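Local atomic coordinates of 7,8-dihydro-6-hydroxymethylpterin pyrophosphokinase-dihydropteroate synthase (Plasmodium falciparum, PDB entry 6JWY), a protein that probably catalyses two successive steps of folate biosynthesis, pyrophosphorylation of 6-hydroxymethyl-7,8-dihydropterin by ATP and joining of the product to 4-aminobenzoate to give 7,8-dihydropteroate. Residues Val19-Thr24 against Phe163-Val168; Ser52-Thr57 against Pro568-Leu573; Thr542-Leu547 against Gly579-His584. The protein carries 1 engineered substitution. One frame throughout, in Å; residues are numbered along the deposited sequence.

How the contacts relate
Contacts 1 and 2 lie side by side, with centres 11 Å apart, because strands 163-172 and 46-57 are neighbours in one sheet. Besides backbone bonds, two probable side-chain hydrogen bonds join them. Asn-165 OD1 and Thr-57 OG1 are 2.6 Å apart, and Tyr-164 OH meets Glu-56 OE2. Both contacts reach the pterin PH2 of the pyrophosphokinase site. Contact 2 also crosses from this sheet to the pterin-binding barrel. Contact 3 belongs to that barrel and touches the second bound ligand, the pterin-sulfonamide CKL. Its centre is 29 Å from that of contact 2 and 39 Å from that of contact 1. The three contacts thus run from one substrate site toward the other.

Contact 1 (Val19-Thr24 against Phe163-Val168); sequences VLNLGT and FYNLTV. With PH2 (2-amino-6-hydroxymethyl-7,8-dihydro-3H-pteridin-4-one), chain D.
Phe-163 and Thr-24 meet at one end of two antiparallel strands in the central sheet of the pyrophosphokinase domain. Phe-163 CA approaches Thr-24 O, and its ring lies flat over the pterin PH2. PH2 C9 sits 3.4 Å above the ring plane, over the ring centre of Phe-163. Tyr-164 forms a hydrogen-bonded pair with Thr-24; Tyr-164 N gives a short bond of 2.6 Å to Thr-24 O. The Tyr-164 side chain lies on the face under helix 30-44, and its hydroxyl turns to Glu-56. Asn-165 faces Gly-23 and binds the pterin with both ends of its amide. OD1 of Asn-165 accepts from PH2 N7 at 3.1 Å, and the bond is almost straight (178°). The same OD1 also meets Thr-57 OG1 of the neighbouring strand. ND2 of Asn-165 donates to PH2 O8 at 3.0 Å and weakly to Leu-22 O, so the amide is fixed in its rotation. Leu-166 pairs with Leu-22 through two backbone bonds, both side chains on the Tyr-164 face. Thr-167 and Asn-21 lie on the same face as Asn-165, against helix 327-336. There Thr-167 CG2 touches Asn-21 OD1 at 3.6 Å. Val-168 packs on helix 30-44, and its CG2 meets Leu-22 CD1 at 3.8 Å.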
loop_
_atom_site.group_PDB
_atom_site.type_symbol
_atom_site.label_atom_id
_atom_site.label_comp_id
_atom_site.label_asym_id
_atom_site.label_seq_id
_atom_site.Cartn_x
_atom_site.Cartn_y
_atom_site.Cartn_z
ATOM N N VAL A 19 -7.876 32.021 -23.446
ATOM C CA VAL A 19 -7.253 30.882 -22.798
ATOM C C VAL A 19 -5.816 30.816 -23.281
ATOM O O VAL A 19 -5.581 30.808 -24.476
ATOM C CB VAL A 19 -8.048 29.599 -23.092
ATOM C CG1 VAL A 19 -7.342 28.373 -22.546
ATOM C CG2 VAL A 19 -9.469 29.697 -22.528
ATOM N N LEU A 20 -4.862 30.838 -22.347
ATOM C CA LEU A 20 -3.464 30.968 -22.733
ATOM C C LEU A 20 -2.718 29.694 -22.372
ATOM O O LEU A 20 -3.207 28.952 -21.535
ATOM C CB LEU A 20 -2.815 32.180 -22.054
ATOM C CG LEU A 20 -3.438 33.545 -22.344
ATOM C CD1 LEU A 20 -2.492 34.665 -21.915
ATOM C CD2 LEU A 20 -3.841 33.690 -23.807
ATOM N N ASN A 21 -1.555 29.479 -23.014
ATOM C CA ASN A 21 -0.632 28.403 -22.716
ATOM C C ASN A 21 0.718 29.036 -22.407
ATOM O O ASN A 21 1.169 29.937 -23.100
ATOM C CB ASN A 21 -0.521 27.445 -23.903
ATOM C CG ASN A 21 0.231 26.160 -23.619
ATOM O OD1 ASN A 21 -0.303 25.222 -23.033
ATOM N ND2 ASN A 21 1.474 26.091 -24.061
ATOM N N LEU A 22 1.353 28.582 -21.331
ATOM C CA LEU A 22 2.658 29.091 -20.950
ATOM C C LEU A 22 3.588 27.887 -20.865
ATOM O O LEU A 22 3.203 26.838 -20.341
ATOM C CB LEU A 22 2.546 29.786 -19.588
ATOM C CG LEU A 22 1.883 31.166 -19.549
ATOM C CD1 LEU A 22 0.422 31.107 -19.975
ATOM C CD2 LEU A 22 1.982 31.753 -18.151
ATOM N N GLY A 23 4.795 28.041 -21.419
ATOM C CA GLY A 23 5.799 27.000 -21.336
ATOM C C GLY A 23 7.192 27.573 -21.107
ATOM O O GLY A 23 7.502 28.677 -21.555
ATOM N N THR A 24 8.010 26.795 -20.395
ATOM C CA THR A 24 9.437 27.029 -20.303
ATOM C C THR A 24 10.181 25.701 -20.192
ATOM O O THR A 24 9.570 24.680 -19.878
ATOM C CB THR A 24 9.773 27.877 -19.086
ATOM O OG1 THR A 24 11.155 28.091 -19.355
ATOM C CG2 THR A 24 9.605 27.149 -17.769
ATOM N N PHE A 163 9.601 20.143 -20.829
ATOM C CA PHE A 163 8.853 21.393 -20.727
ATOM C C PHE A 163 8.189 21.515 -19.354
ATOM O O PHE A 163 7.832 20.503 -18.739
ATOM C CB PHE A 163 7.822 21.518 -21.857
ATOM C CG PHE A 163 8.439 21.799 -23.200
ATOM C CD1 PHE A 163 8.754 23.096 -23.579
ATOM C CD2 PHE A 163 8.756 20.763 -24.068
ATOM C CE1 PHE A 163 9.354 23.352 -24.806
ATOM C CE2 PHE A 163 9.348 21.017 -25.296
ATOM C CZ PHE A 163 9.643 22.313 -25.662
ATOM N N TYR A 164 8.006 22.770 -18.917
ATOM C CA TYR A 164 7.162 23.090 -17.776
ATOM C C TYR A 164 5.979 23.924 -18.243
ATOM O O TYR A 164 6.156 25.087 -18.602
ATOM C CB TYR A 164 8.001 23.691 -16.647
ATOM C CG TYR A 164 9.034 22.681 -16.249
ATOM C CD1 TYR A 164 10.197 22.546 -17.000
ATOM C CD2 TYR A 164 8.770 21.752 -15.255
ATOM C CE1 TYR A 164 11.123 21.556 -16.713
ATOM C CE2 TYR A 164 9.696 20.771 -14.947
ATOM C CZ TYR A 164 10.866 20.668 -15.685
ATOM O OH TYR A 164 11.758 19.684 -15.398
ATOM N N ASN A 165 4.782 23.318 -18.211
ATOM C CA ASN A 165 3.597 23.927 -18.798
ATOM C C ASN A 165 2.574 24.376 -17.757
ATOM O O ASN A 165 2.480 23.840 -16.651
ATOM C CB ASN A 165 2.904 22.978 -19.767
ATOM C CG ASN A 165 3.717 22.767 -21.027
ATOM O OD1 ASN A 165 4.230 21.667 -21.258
ATOM N ND2 ASN A 165 3.862 23.814 -21.829
ATOM N N LEU A 166 1.730 25.313 -18.202
ATOM C CA LEU A 166 0.672 25.901 -17.400
ATOM C C LEU A 166 -0.332 26.567 -18.336
ATOM O O LEU A 166 0.089 27.243 -19.270
ATOM C CB LEU A 166 1.353 26.958 -16.523
ATOM C CG LEU A 166 0.404 27.788 -15.672
ATOM C CD1 LEU A 166 -0.534 26.862 -14.926
ATOM C CD2 LEU A 166 1.188 28.637 -14.692
ATOM N N THR A 167 -1.636 26.375 -18.103
ATOM C CA THR A 167 -2.614 27.193 -18.818
ATOM C C THR A 167 -3.345 28.139 -17.863
ATOM O O THR A 167 -3.373 27.924 -16.652
ATOM C CB THR A 167 -3.660 26.378 -19.591
ATOM O OG1 THR A 167 -4.335 25.493 -18.700
ATOM C CG2 THR A 167 -3.103 25.633 -20.782
ATOM N N VAL A 168 -3.995 29.151 -18.451
ATOM C CA VAL A 168 -4.538 30.304 -17.739
ATOM C C VAL A 168 -5.812 30.718 -18.468
ATOM O O VAL A 168 -5.844 30.738 -19.694
ATOM C CB VAL A 168 -3.528 31.476 -17.767
ATOM C CG1 VAL A 168 -4.032 32.684 -17.021
ATOM C CG2 VAL A 168 -2.169 31.090 -17.225
HETATM N N1 PH2 D . 6.447 23.587 -26.970
HETATM C C2 PH2 D . 6.951 23.399 -28.198
HETATM C C3 PH2 D . 7.236 22.060 -28.804
HETATM N N4 PH2 D . 6.955 20.942 -27.917
HETATM N N5 PH2 D . 6.168 20.050 -25.882
HETATM C C6 PH2 D . 5.670 20.218 -24.659
HETATM N N6 PH2 D . 5.412 19.163 -23.876
HETATM N N7 PH2 D . 5.409 21.467 -24.152
HETATM C C8 PH2 D . 5.650 22.607 -24.881
HETATM O O8 PH2 D . 5.397 23.705 -24.361
HETATM C C9 PH2 D . 6.181 22.448 -26.179
HETATM C C10 PH2 D . 6.433 21.138 -26.657
HETATM C C11 PH2 D . 7.258 24.610 -29.043
HETATM O O4 PH2 D . 7.452 25.789 -28.283
#

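Contact 2 (Ser52-Thr57 against Pro568-Leu573); sequences SYLYET and PRYRIL. With PH2 (2-amino-6-hydroxymethyl-7,8-dihydro-3H-pteridin-4-one), chain D.
The Tyr-53 ring takes the aliphatic part of Arg-569 over one face. Arg-569 CD makes a CH-pi contact there, 3.8 Å from the centroid of the Tyr-53 ring and 30° off its normal. The ring of Tyr-570 is sandwiched. Leu-54 CB lies on one face, and Pro-568 CB lies 3.4 Å above the Tyr-570 plane on the opposite face. At the edge of that ring, in its plane, Ser-52 O approaches Tyr-570 CD2 at 3.7 Å. The Tyr-570 ring stands between its own backbone N and carbonyl carbon (chi1 52°), which brings it beside Leu-54. The Arg-569 chain runs out extended through its first two torsions, which carries CG and CD over the Tyr-53 face. A bend at chi3 then turns NE toward Thr-51 O, and the guanidinium plane stands 57° from the ring. Direct polar bonds between the segments are lacking, and two waters replace them. Water 1 sits at the guanidinium edge, accepts from Arg-569 NH1 and donates to Tyr-53 OH. Water 2 accepts from Tyr-53 OH at 2.8 Å and donates to the carbonyls of Arg-569 and Ile-572. The Tyr-53 hydroxyl is therefore bonded to both waters, accepting from one and donating to the other. At the far end of the strand, Thr-57 OG1 accepts from PH2 N6 at 2.9 Å. Arg-569 and Tyr-570, in a 3-10 turn just before barrel strand 572-575, meet Tyr-53 and Leu-54 and so join barrel to pyrophosphokinase sheet. Arg-569 also packs on helix 547-564. Tyr-53 and Leu-54 touch strand 373-376, the neighbour of strand 46-57 in that sheet.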
loop_
_atom_site.group_PDB
_atom_site.type_symbol
_atom_site.label_atom_id
_atom_site.label_comp_id
_atom_site.label_asym_id
_atom_site.label_seq_id
_atom_site.Cartn_x
_atom_site.Cartn_y
_atom_site.Cartn_z
ATOM N N SER A 52 -4.325 26.040 -14.569
ATOM C CA SER A 52 -4.251 24.596 -14.458
ATOM C C SER A 52 -3.220 24.289 -13.386
ATOM O O SER A 52 -2.654 25.212 -12.813
ATOM C CB SER A 52 -3.866 23.994 -15.788
ATOM O OG SER A 52 -2.505 24.281 -16.101
ATOM N N TYR A 53 -2.951 23.005 -13.135
ATOM C CA TYR A 53 -1.706 22.660 -12.463
ATOM C C TYR A 53 -0.509 23.020 -13.348
ATOM O O TYR A 53 -0.637 23.312 -14.542
ATOM C CB TYR A 53 -1.700 21.197 -12.023
ATOM C CG TYR A 53 -2.649 20.934 -10.890
ATOM C CD1 TYR A 53 -2.266 21.156 -9.576
ATOM C CD2 TYR A 53 -3.955 20.528 -11.127
ATOM C CE1 TYR A 53 -3.134 20.910 -8.523
ATOM C CE2 TYR A 53 -4.833 20.282 -10.087
ATOM C CZ TYR A 53 -4.431 20.494 -8.782
ATOM O OH TYR A 53 -5.331 20.311 -7.768
ATOM N N LEU A 54 0.655 23.039 -12.705
ATOM C CA LEU A 54 1.940 23.056 -13.360
ATOM C C LEU A 54 2.285 21.617 -13.757
ATOM O O LEU A 54 2.052 20.674 -12.988
ATOM C CB LEU A 54 2.890 23.608 -12.303
ATOM C CG LEU A 54 4.222 24.175 -12.775
ATOM C CD1 LEU A 54 4.075 24.871 -14.117
ATOM C CD2 LEU A 54 4.754 25.136 -11.720
ATOM N N TYR A 55 2.786 21.435 -14.988
ATOM C CA TYR A 55 3.210 20.097 -15.398
ATOM C C TYR A 55 4.633 20.069 -15.959
ATOM O O TYR A 55 5.081 20.987 -16.664
ATOM C CB TYR A 55 2.243 19.435 -16.381
ATOM C CG TYR A 55 0.862 19.188 -15.836
ATOM C CD1 TYR A 55 -0.096 20.187 -15.855
ATOM C CD2 TYR A 55 0.494 17.940 -15.341
ATOM C CE1 TYR A 55 -1.372 19.960 -15.353
ATOM C CE2 TYR A 55 -0.783 17.690 -14.857
ATOM C CZ TYR A 55 -1.726 18.711 -14.849
ATOM O OH TYR A 55 -3.000 18.503 -14.357
ATOM N N GLU A 56 5.321 18.966 -15.629
ATOM C CA GLU A 56 6.534 18.571 -16.322
ATOM C C GLU A 56 6.149 17.652 -17.480
ATOM O O GLU A 56 5.603 16.564 -17.262
ATOM C CB GLU A 56 7.464 17.816 -15.383
ATOM C CG GLU A 56 8.817 17.551 -16.020
ATOM C CD GLU A 56 9.792 16.981 -15.019
ATOM O OE1 GLU A 56 9.659 15.788 -14.724
ATOM O OE2 GLU A 56 10.638 17.735 -14.515
ATOM N N THR A 57 6.405 18.109 -18.711
ATOM C CA THR A 57 5.915 17.339 -19.845
ATOM C C THR A 57 7.037 16.935 -20.798
ATOM O O THR A 57 8.020 17.659 -20.974
ATOM C CB THR A 57 4.793 18.078 -20.574
ATOM O OG1 THR A 57 5.358 19.334 -20.965
ATOM C CG2 THR A 57 3.580 18.277 -19.694
ATOM N N PRO A 568 -3.105 30.655 -8.152
ATOM C CA PRO A 568 -2.729 29.504 -8.985
ATOM C C PRO A 568 -3.254 28.187 -8.400
ATOM O O PRO A 568 -3.039 27.877 -7.229
ATOM C CB PRO A 568 -1.193 29.559 -8.927
ATOM C CG PRO A 568 -0.886 31.044 -8.683
ATOM C CD PRO A 568 -1.975 31.502 -7.732
ATOM N N ARG A 569 -3.906 27.363 -9.230
ATOM C CA ARG A 569 -4.416 26.079 -8.752
ATOM C C ARG A 569 -3.335 25.223 -8.057
ATOM O O ARG A 569 -3.642 24.419 -7.165
ATOM C CB ARG A 569 -5.187 25.389 -9.881
ATOM C CG ARG A 569 -5.706 23.993 -9.539
ATOM C CD ARG A 569 -6.144 23.258 -10.808
ATOM N NE ARG A 569 -7.081 24.126 -11.502
ATOM C CZ ARG A 569 -8.414 24.084 -11.387
ATOM N NH1 ARG A 569 -9.007 23.157 -10.643
ATOM N NH2 ARG A 569 -9.136 24.963 -12.065
ATOM N N TYR A 570 -2.060 25.405 -8.419
ATOM C CA TYR A 570 -1.025 24.473 -7.975
ATOM C C TYR A 570 -0.416 24.915 -6.641
ATOM O O TYR A 570 0.514 24.265 -6.143
ATOM C CB TYR A 570 0.063 24.309 -9.043
ATOM C CG TYR A 570 0.622 25.624 -9.528
ATOM C CD1 TYR A 570 1.592 26.269 -8.799
ATOM C CD2 TYR A 570 0.137 26.251 -10.671
ATOM C CE1 TYR A 570 2.133 27.468 -9.213
ATOM C CE2 TYR A 570 0.646 27.469 -11.087
ATOM C CZ TYR A 570 1.655 28.074 -10.350
ATOM O OH TYR A 570 2.201 29.286 -10.681
ATOM N N ARG A 571 -0.953 26.017 -6.071
ATOM C CA ARG A 571 -0.515 26.514 -4.778
ATOM C C ARG A 571 -1.535 26.235 -3.681
ATOM O O ARG A 571 -1.388 26.752 -2.567
ATOM C CB ARG A 571 -0.190 28.007 -4.863
ATOM C CG ARG A 571 1.183 28.261 -5.470
ATOM C CD ARG A 571 1.549 29.728 -5.347
ATOM N NE ARG A 571 2.872 30.043 -5.873
ATOM C CZ ARG A 571 3.985 29.929 -5.164
ATOM N NH1 ARG A 571 3.940 29.489 -3.919
ATOM N NH2 ARG A 571 5.142 30.222 -5.715
ATOM N N ILE A 572 -2.549 25.414 -3.984
ATOM C CA ILE A 572 -3.647 25.216 -3.058
ATOM C C ILE A 572 -3.612 23.791 -2.547
ATOM O O ILE A 572 -3.664 22.865 -3.334
ATOM C CB ILE A 572 -4.984 25.550 -3.749
ATOM C CG1 ILE A 572 -5.061 27.043 -4.051
ATOM C CG2 ILE A 572 -6.166 25.092 -2.919
ATOM C CD1 ILE A 572 -6.153 27.391 -5.010
ATOM N N LEU A 573 -3.617 23.617 -1.234
ATOM C CA LEU A 573 -3.576 22.287 -0.635
ATOM C C LEU A 573 -4.900 22.010 0.061
ATOM O O LEU A 573 -5.499 22.931 0.644
ATOM C CB LEU A 573 -2.396 22.223 0.339
ATOM C CG LEU A 573 -1.084 22.735 -0.266
ATOM C CD1 LEU A 573 -0.210 23.437 0.754
ATOM C CD2 LEU A 573 -0.314 21.622 -0.963
HETATM N N1 PH2 D . 6.447 23.587 -26.970
HETATM C C2 PH2 D . 6.951 23.399 -28.198
HETATM C C3 PH2 D . 7.236 22.060 -28.804
HETATM N N4 PH2 D . 6.955 20.942 -27.917
HETATM N N5 PH2 D . 6.168 20.050 -25.882
HETATM C C6 PH2 D . 5.670 20.218 -24.659
HETATM N N6 PH2 D . 5.412 19.163 -23.876
HETATM N N7 PH2 D . 5.409 21.467 -24.152
HETATM C C8 PH2 D . 5.650 22.607 -24.881
HETATM O O8 PH2 D . 5.397 23.705 -24.361
HETATM C C9 PH2 D . 6.181 22.448 -26.179
HETATM C C10 PH2 D . 6.433 21.138 -26.657
HETATM C C11 PH2 D . 7.258 24.610 -29.043
HETATM O O4 PH2 D . 7.452 25.789 -28.283
HETATM O O HOH W 1 -7.998 21.225 -9.022
HETATM O O HOH W 2 -4.470 22.280 -6.047
#

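Contact 3 (Thr542-Leu547 against Gly579-His584); sequences TNYDNL and GFAKKH. With CKL (4-[(2-azanyl-4-oxidanylidene-7,8-dihydro-3~{H}-pteridin-6-yl)methylamino]-~{N}-(5,6-dimethoxypyrimidin-4-yl)benzenesulfonamide), chain C.
Tyr-544 and Ala-581 join two loops of the TIM-barrel synthase domain. The loops follow the parallel strands 525-529 and 572-575, so they lie at the end of the barrel where TIM-barrel active sites are found. Tyr-544 CG is anti to the carbonyl carbon (chi1 -62°), which sends the ring across to the other loop. Its OH donates to Ala-581 O in a short bond of 2.5 Å, and the Ala-581 oxygen lies at the ring edge, in the ring plane. Leu-547 CD1 covers one face of this ring, 3.7 Å above it. Lys-582 is folded at chi2 and chi3. CD of Lys-582 comes to 3.7 Å from Tyr-544 OH, while its NZ curls back to give Phe-580 O a weak bond. The same NZ also bonds to His-530 and to Ile-576 O. Thr-542 has an unusual chi1 of -131°, away from a staggered position. The Thr-542 side chain crosses the bent Lys-583 chain at about a right angle, with CG2 3.7 Å from Lys-583 CE. Lys-583 occupies the N-cap position of helix 584-592. Phe-580 turns the other way, toward the ligand, and CKL C20 lies 3.8 Å above the plane of the Phe-580 ring, toward its rim.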
loop_
_atom_site.group_PDB
_atom_site.type_symbol
_atom_site.label_atom_id
_atom_site.label_comp_id
_atom_site.label_asym_id
_atom_site.label_seq_id
_atom_site.Cartn_x
_atom_site.Cartn_y
_atom_site.Cartn_z
ATOM N N THR A 542 -22.463 17.315 13.139
ATOM C CA THR A 542 -21.769 16.075 12.837
ATOM C C THR A 542 -22.574 15.248 11.839
ATOM O O THR A 542 -22.377 14.047 11.704
ATOM C CB THR A 542 -21.408 15.369 14.154
ATOM O OG1 THR A 542 -20.033 15.033 14.036
ATOM C CG2 THR A 542 -22.252 14.159 14.494
ATOM N N ASN A 543 -23.458 15.910 11.104
ATOM C CA ASN A 543 -24.397 15.171 10.291
ATOM C C ASN A 543 -24.094 15.431 8.828
ATOM O O ASN A 543 -24.078 16.574 8.387
ATOM C CB ASN A 543 -25.839 15.566 10.612
ATOM C CG ASN A 543 -26.754 14.362 10.609
ATOM O OD1 ASN A 543 -27.390 14.068 9.594
ATOM N ND2 ASN A 543 -26.785 13.639 11.722
ATOM N N TYR A 544 -23.866 14.354 8.075
ATOM C CA TYR A 544 -23.517 14.467 6.667
ATOM C C TYR A 544 -24.329 13.452 5.886
ATOM O O TYR A 544 -24.568 12.356 6.374
ATOM C CB TYR A 544 -22.037 14.119 6.440
ATOM C CG TYR A 544 -21.062 15.037 7.139
ATOM C CD1 TYR A 544 -20.726 14.852 8.467
ATOM C CD2 TYR A 544 -20.492 16.105 6.470
ATOM C CE1 TYR A 544 -19.824 15.701 9.091
ATOM C CE2 TYR A 544 -19.581 16.947 7.080
ATOM C CZ TYR A 544 -19.250 16.751 8.402
ATOM O OH TYR A 544 -18.373 17.599 9.019
ATOM N N ASP A 545 -24.706 13.822 4.664
ATOM C CA ASP A 545 -25.405 12.920 3.774
ATOM C C ASP A 545 -24.436 11.944 3.118
ATOM O O ASP A 545 -24.791 10.793 2.899
ATOM C CB ASP A 545 -26.169 13.696 2.704
ATOM C CG ASP A 545 -27.309 14.517 3.284
ATOM O OD1 ASP A 545 -27.600 14.366 4.511
ATOM O OD2 ASP A 545 -27.888 15.328 2.520
ATOM N N ASN A 546 -23.255 12.438 2.724
ATOM C CA ASN A 546 -22.232 11.647 2.063
ATOM C C ASN A 546 -20.888 12.234 2.487
ATOM O O ASN A 546 -20.222 12.923 1.708
ATOM C CB ASN A 546 -22.475 11.602 0.552
ATOM C CG ASN A 546 -21.562 10.672 -0.230
ATOM O OD1 ASN A 546 -20.657 10.039 0.326
ATOM N ND2 ASN A 546 -21.768 10.605 -1.541
ATOM N N LEU A 547 -20.537 11.975 3.754
ATOM C CA LEU A 547 -19.365 12.494 4.437
ATOM C C LEU A 547 -18.220 12.723 3.457
ATOM O O LEU A 547 -17.721 13.843 3.340
ATOM C CB LEU A 547 -18.943 11.498 5.523
ATOM C CG LEU A 547 -17.641 11.804 6.269
ATOM C CD1 LEU A 547 -17.808 12.969 7.236
ATOM C CD2 LEU A 547 -17.158 10.591 7.047
ATOM N N GLY A 579 -11.078 15.362 12.853
ATOM C CA GLY A 579 -11.447 15.789 14.195
ATOM C C GLY A 579 -12.206 17.119 14.288
ATOM O O GLY A 579 -12.462 17.592 15.390
ATOM N N PHE A 580 -12.555 17.755 13.164
ATOM C CA PHE A 580 -13.321 18.994 13.245
ATOM C C PHE A 580 -14.720 18.809 12.649
ATOM O O PHE A 580 -14.886 18.765 11.429
ATOM C CB PHE A 580 -12.699 20.074 12.371
ATOM C CG PHE A 580 -11.434 20.735 12.844
ATOM C CD1 PHE A 580 -11.495 21.943 13.533
ATOM C CD2 PHE A 580 -10.188 20.192 12.526
ATOM C CE1 PHE A 580 -10.336 22.604 13.893
ATOM C CE2 PHE A 580 -9.023 20.843 12.908
ATOM C CZ PHE A 580 -9.102 22.053 13.581
ATOM N N ALA A 581 -15.741 18.763 13.515
ATOM C CA ALA A 581 -17.100 18.509 13.067
ATOM C C ALA A 581 -17.149 17.128 12.425
ATOM O O ALA A 581 -17.796 16.930 11.384
ATOM C CB ALA A 581 -17.567 19.584 12.114
ATOM N N LYS A 582 -16.429 16.198 13.072
ATOM C CA LYS A 582 -16.370 14.807 12.659
ATOM C C LYS A 582 -16.349 13.954 13.927
ATOM O O LYS A 582 -15.489 14.137 14.784
ATOM C CB LYS A 582 -15.070 14.595 11.867
ATOM C CG LYS A 582 -15.165 14.587 10.348
ATOM C CD LYS A 582 -15.167 15.935 9.633
ATOM C CE LYS A 582 -13.798 16.560 9.491
ATOM N NZ LYS A 582 -13.848 17.827 8.725
ATOM N N LYS A 583 -17.284 13.014 14.058
ATOM C CA LYS A 583 -17.109 11.958 15.051
ATOM C C LYS A 583 -15.849 11.142 14.711
ATOM O O LYS A 583 -15.435 11.064 13.553
ATOM C CB LYS A 583 -18.333 11.033 15.052
ATOM C CG LYS A 583 -19.670 11.653 15.446
ATOM C CD LYS A 583 -19.608 12.473 16.714
ATOM C CE LYS A 583 -20.922 12.506 17.477
ATOM N NZ LYS A 583 -20.934 13.560 18.523
ATOM N N HIS A 584 -15.251 10.502 15.715
ATOM C CA HIS A 584 -14.128 9.594 15.537
ATOM C C HIS A 584 -14.310 8.642 14.351
ATOM O O HIS A 584 -13.413 8.512 13.516
ATOM C CB HIS A 584 -13.850 8.846 16.841
ATOM C CG HIS A 584 -13.607 9.780 17.978
ATOM N ND1 HIS A 584 -13.273 11.108 17.776
ATOM C CD2 HIS A 584 -13.625 9.599 19.311
ATOM C CE1 HIS A 584 -13.111 11.703 18.937
ATOM N NE2 HIS A 584 -13.301 10.795 19.893
HETATM C C2 CKL C . -4.662 22.045 9.475
HETATM C C4 CKL C . -5.426 20.284 10.856
HETATM C C5 CKL C . -5.211 21.080 12.071
HETATM C C6 CKL C . -4.693 22.435 11.810
HETATM O O24 CKL C . -10.338 15.923 18.202
HETATM S S21 CKL C . -9.277 16.537 18.972
HETATM O O23 CKL C . -8.365 15.487 19.291
HETATM N N22 CKL C . -9.671 17.202 20.401
HETATM C C25 CKL C . -10.929 17.418 20.863
HETATM C C30 CKL C . -11.090 17.944 22.139
HETATM O O31 CKL C . -9.999 18.245 22.920
HETATM C C32 CKL C . -9.487 19.580 22.976
HETATM C C29 CKL C . -12.373 18.143 22.620
HETATM O O33 CKL C . -12.565 18.656 23.884
HETATM C C34 CKL C . -13.597 18.162 24.756
HETATM N N28 CKL C . -13.430 17.834 21.825
HETATM C C27 CKL C . -13.255 17.329 20.589
HETATM N N26 CKL C . -12.022 17.116 20.109
HETATM C C18 CKL C . -8.649 17.779 18.165
HETATM C C17 CKL C . -7.382 18.236 18.532
HETATM C C16 CKL C . -6.829 19.314 17.854
HETATM C C19 CKL C . -9.367 18.421 17.142
HETATM C C20 CKL C . -8.802 19.503 16.465
HETATM C C15 CKL C . -7.515 19.937 16.808
HETATM N N14 CKL C . -6.944 20.992 16.130
HETATM C C13 CKL C . -5.515 21.247 15.897
HETATM C C8 CKL C . -5.273 21.519 14.417
HETATM C C9 CKL C . -4.744 22.886 14.195
HETATM N N10 CKL C . -4.486 23.249 12.839
HETATM N N1 CKL C . -4.420 22.863 10.533
HETATM N N7 CKL C . -5.479 20.648 13.354
HETATM O O12 CKL C . -5.856 19.113 10.952
HETATM N N3 CKL C . -5.158 20.810 9.642
HETATM N N11 CKL C . -4.445 22.486 8.222
#